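Local coordinates for nodulation protein S (Bradyrhizobium sp., PDB 3OFK), which probably uses S-adenosyl-L-methionine to N-methylate a precursor of the Nod factors, the lipochitooligosaccharides that signal in root-nodule symbiosis, at residues L47-V52 against L199-N204; Q187-G190 against E195-L198. One frame throughout, in Å; residues are numbered along the deposited sequence.

How the interactions relate
Strand 196-203 is common to both contacts, whose centres lie about 19 Å apart. Interaction 2 pairs its first half with the end of strand 181-189 in the closing beta hairpin of the sheet, whereas interaction 1 uses its later half, where R201 reaches the turn between helix 33-46 and strand 52-58. Helix 33-46 bears on both: it touches C188, E195 and C197 of the hairpin and runs into the turn at S48 and S49. Interaction 2 lies nearer the cofactor site, with the side chain of C197 about 4 Å from that of R38, a ligand-binding residue, and about 8 Å from the bound S-adenosyl-L-homocysteine; interaction 1 lies away from that site.

Interaction 1 (L47-V52 against L199-N204); sequences LSSGAV and LARFRN
The guanidinium of R201 meets two consecutive serines, S48 over one of its faces and S49 at its edge. S48 CB sits 3.5 Å from R201 CZ, above the centre of the flat group, and this is the close-packed part of the contact. At the edge, R201 NH2 donates a hydrogen bond of 2.7 Å to S49 OG; the oxygen lies only 10° out of the guanidinium plane, although the N-H...O angle of 139° leaves the bond bent. R201 spans the gap by a chain extended from CG to NE, with CG anti to the backbone N (chi1 -178°), and the CA atoms of S48 and R201 are accordingly 9.3 Å apart. S48 OG is engaged elsewhere, hydrogen-bonded to the carbonyls of R44 and L45 in the last turn of the preceding helix. R201, with S48 packed on its guanidinium face, is buried, whereas both serines lie on the solvent-exposed side, and the two segments together bury 125 Å². The serines stand on a type I turn from L47 to G50, closed by a 2.8 Å bond from G50 N to L47 O. Away from the cofactor site, the contact ties the loop between helix 33-46 and strand 52-58 to strand 196-203; H149 and V151 of strand 148-155 touch R201 from one neighbouring strand, and V183 of strand 181-189 from the other.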
# COMPACT_ATOMS: atom_id res chain seq x y z
N LEU A 47 9.69 -7.50 -6.75
CA LEU A 47 10.25 -8.37 -7.79
C LEU A 47 11.43 -9.18 -7.28
O LEU A 47 11.98 -9.97 -8.04
CB LEU A 47 10.69 -7.55 -9.03
CG LEU A 47 9.59 -6.86 -9.84
CD1 LEU A 47 10.17 -6.17 -11.11
CD2 LEU A 47 8.47 -7.85 -10.22
N SER A 48 11.81 -9.02 -6.00
CA SER A 48 13.04 -9.66 -5.49
C SER A 48 13.12 -11.15 -5.76
O SER A 48 14.21 -11.67 -5.93
CB SER A 48 13.20 -9.43 -3.99
OG SER A 48 13.31 -8.05 -3.71
N SER A 49 11.96 -11.81 -5.80
CA SER A 49 11.87 -13.27 -6.02
C SER A 49 11.42 -13.66 -7.42
O SER A 49 11.01 -14.81 -7.64
CB SER A 49 10.88 -13.88 -5.01
OG SER A 49 11.50 -14.06 -3.73
N GLY A 50 11.51 -12.72 -8.37
CA GLY A 50 11.11 -12.96 -9.76
C GLY A 50 9.63 -12.69 -10.00
O GLY A 50 9.02 -11.94 -9.25
N ALA A 51 9.08 -13.29 -11.06
CA ALA A 51 7.66 -13.12 -11.42
C ALA A 51 6.71 -13.64 -10.33
O ALA A 51 7.00 -14.65 -9.68
CB ALA A 51 7.34 -13.80 -12.79
N VAL A 52 5.58 -12.98 -10.15
CA VAL A 52 4.61 -13.35 -9.10
C VAL A 52 3.47 -14.20 -9.69
O VAL A 52 3.06 -13.95 -10.80
CB VAL A 52 4.12 -12.05 -8.38
CG1 VAL A 52 2.88 -12.27 -7.59
CG2 VAL A 52 5.25 -11.49 -7.50
N LEU A 199 10.33 1.08 4.09
CA LEU A 199 9.76 -0.07 3.42
C LEU A 199 10.44 -1.30 3.97
O LEU A 199 11.64 -1.27 4.27
CB LEU A 199 9.98 -0.02 1.90
CG LEU A 199 9.74 1.30 1.17
CD1 LEU A 199 9.75 1.12 -0.36
CD2 LEU A 199 8.42 1.85 1.61
N ALA A 200 9.68 -2.37 4.09
CA ALA A 200 10.18 -3.66 4.53
C ALA A 200 9.45 -4.77 3.78
O ALA A 200 8.23 -4.70 3.53
CB ALA A 200 10.01 -3.82 6.05
N ARG A 201 10.21 -5.80 3.42
CA ARG A 201 9.70 -6.97 2.77
C ARG A 201 9.69 -8.08 3.79
O ARG A 201 10.73 -8.40 4.39
CB ARG A 201 10.58 -7.31 1.57
CG ARG A 201 10.13 -8.52 0.74
CD ARG A 201 11.06 -8.70 -0.44
NE ARG A 201 10.68 -9.79 -1.35
CZ ARG A 201 11.31 -10.95 -1.49
NH1 ARG A 201 12.42 -11.24 -0.78
NH2 ARG A 201 10.85 -11.86 -2.36
N PHE A 202 8.52 -8.67 3.99
CA PHE A 202 8.34 -9.76 4.96
C PHE A 202 8.06 -11.09 4.26
O PHE A 202 7.47 -11.12 3.18
CB PHE A 202 7.20 -9.42 5.91
CG PHE A 202 7.49 -8.24 6.81
CD1 PHE A 202 7.92 -8.43 8.13
CD2 PHE A 202 7.30 -6.95 6.35
CE1 PHE A 202 8.19 -7.36 8.94
CE2 PHE A 202 7.56 -5.86 7.19
CZ PHE A 202 7.99 -6.08 8.49
N ARG A 203 8.53 -12.19 4.85
CA ARG A 203 8.22 -13.52 4.37
C ARG A 203 7.33 -14.24 5.36
O ARG A 203 7.42 -14.04 6.57
CB ARG A 203 9.50 -14.34 4.15
CG ARG A 203 9.28 -15.56 3.25
CD ARG A 203 10.56 -16.38 2.96
NE ARG A 203 11.19 -16.88 4.18
CZ ARG A 203 12.23 -16.32 4.79
NH1 ARG A 203 12.80 -15.21 4.31
NH2 ARG A 203 12.71 -16.87 5.90
N ASN A 204 6.47 -15.09 4.82
CA ASN A 204 5.57 -15.88 5.62
C ASN A 204 6.31 -17.12 6.05
O ASN A 204 6.53 -18.01 5.22
CB ASN A 204 4.34 -16.30 4.80
CG ASN A 204 3.19 -16.81 5.66
OD1 ASN A 204 3.09 -16.49 6.84
ND2 ASN A 204 2.30 -17.59 5.06

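Interaction 2 (Q187-G190 against E195-L198); sequences QCQG and EDCL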
# COMPACT_ATOMS: atom_id res chain seq x y z
N GLN A 187 15.03 2.57 3.49
CA GLN A 187 14.56 3.89 3.80
C GLN A 187 14.48 4.71 2.52
O GLN A 187 15.27 4.51 1.59
CB GLN A 187 15.55 4.54 4.76
CG GLN A 187 14.99 5.73 5.45
CD GLN A 187 15.92 6.23 6.53
OE1 GLN A 187 16.88 5.54 6.90
NE2 GLN A 187 15.63 7.42 7.06
N CYS A 188 13.56 5.66 2.48
CA CYS A 188 13.35 6.46 1.31
C CYS A 188 13.11 7.90 1.73
O CYS A 188 12.16 8.18 2.43
CB CYS A 188 12.13 5.91 0.58
SG CYS A 188 12.39 5.82 -1.12
N GLN A 189 13.94 8.84 1.28
CA GLN A 189 13.81 10.21 1.77
C GLN A 189 13.76 11.22 0.65
O GLN A 189 14.50 11.11 -0.32
CB GLN A 189 14.97 10.53 2.70
CG GLN A 189 14.98 9.68 3.93
CD GLN A 189 15.62 10.37 5.10
OE1 GLN A 189 14.97 10.58 6.13
NE2 GLN A 189 16.87 10.76 4.95
N GLY A 190 12.91 12.23 0.81
CA GLY A 190 12.74 13.25 -0.22
C GLY A 190 13.28 14.61 0.17
O GLY A 190 14.44 14.74 0.53
N GLU A 195 8.55 13.58 3.68
CA GLU A 195 9.02 12.62 2.68
C GLU A 195 10.09 11.75 3.31
O GLU A 195 11.30 11.95 3.10
CB GLU A 195 9.50 13.33 1.40
CG GLU A 195 8.33 13.83 0.56
CD GLU A 195 8.69 14.75 -0.59
OE1 GLU A 195 9.88 15.03 -0.87
OE2 GLU A 195 7.73 15.22 -1.23
N ASP A 196 9.63 10.80 4.12
CA ASP A 196 10.53 9.92 4.85
C ASP A 196 9.86 8.62 5.19
O ASP A 196 9.12 8.53 6.17
CB ASP A 196 11.05 10.58 6.12
CG ASP A 196 12.06 9.71 6.87
OD1 ASP A 196 12.54 8.68 6.33
OD2 ASP A 196 12.38 10.08 8.01
N CYS A 197 10.18 7.62 4.38
CA CYS A 197 9.42 6.40 4.25
C CYS A 197 10.29 5.23 4.65
O CYS A 197 11.49 5.22 4.39
CB CYS A 197 9.04 6.24 2.79
SG CYS A 197 8.14 4.75 2.44
N LEU A 198 9.67 4.24 5.26
CA LEU A 198 10.33 2.98 5.58
C LEU A 198 9.59 1.92 4.81
O LEU A 198 8.37 1.91 4.82
CB LEU A 198 10.25 2.69 7.08
CG LEU A 198 11.24 1.71 7.71
CD1 LEU A 198 12.70 2.02 7.32
CD2 LEU A 198 11.08 1.79 9.21
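C188 and C197 form the antiparallel hydrogen-bonded pair at the centre of this hairpin end. C197 N donates to C188 O at 2.8 Å, and C188 N returns a bond to C197 O at 2.9 Å. Toward the turn, G190 N donates to E195 O at 2.8 Å. Q189 and D196 face each other between these bonds, and Q187 and L198 on the far side of the cysteine pair, both as non-hydrogen-bonded pairs. On their face of the sheet D196 offers OD1 to Q187 NE2 in a weak bond of 3.4 Å, amide and carboxylate nearly coplanar; R156 NE adds a long, weak ion pair to OD1. An alanine here would remove that acceptor and is likely to leave the Q187 amide freer to turn and R156 without this charge. E195 OE1 accepts a hydrogen bond from Q191 N in the connecting loop and OE2 one from N32 ND2. On the other face the cysteine CB atoms pack 3.8 Å apart against helix 33-46, where F34 and R38 touch C197 and Q41 touches C188, while L198 meets helix 169-179 and strand 148-155 flanks strand 196-203, with L198 and S154 joined by backbone hydrogen bonding.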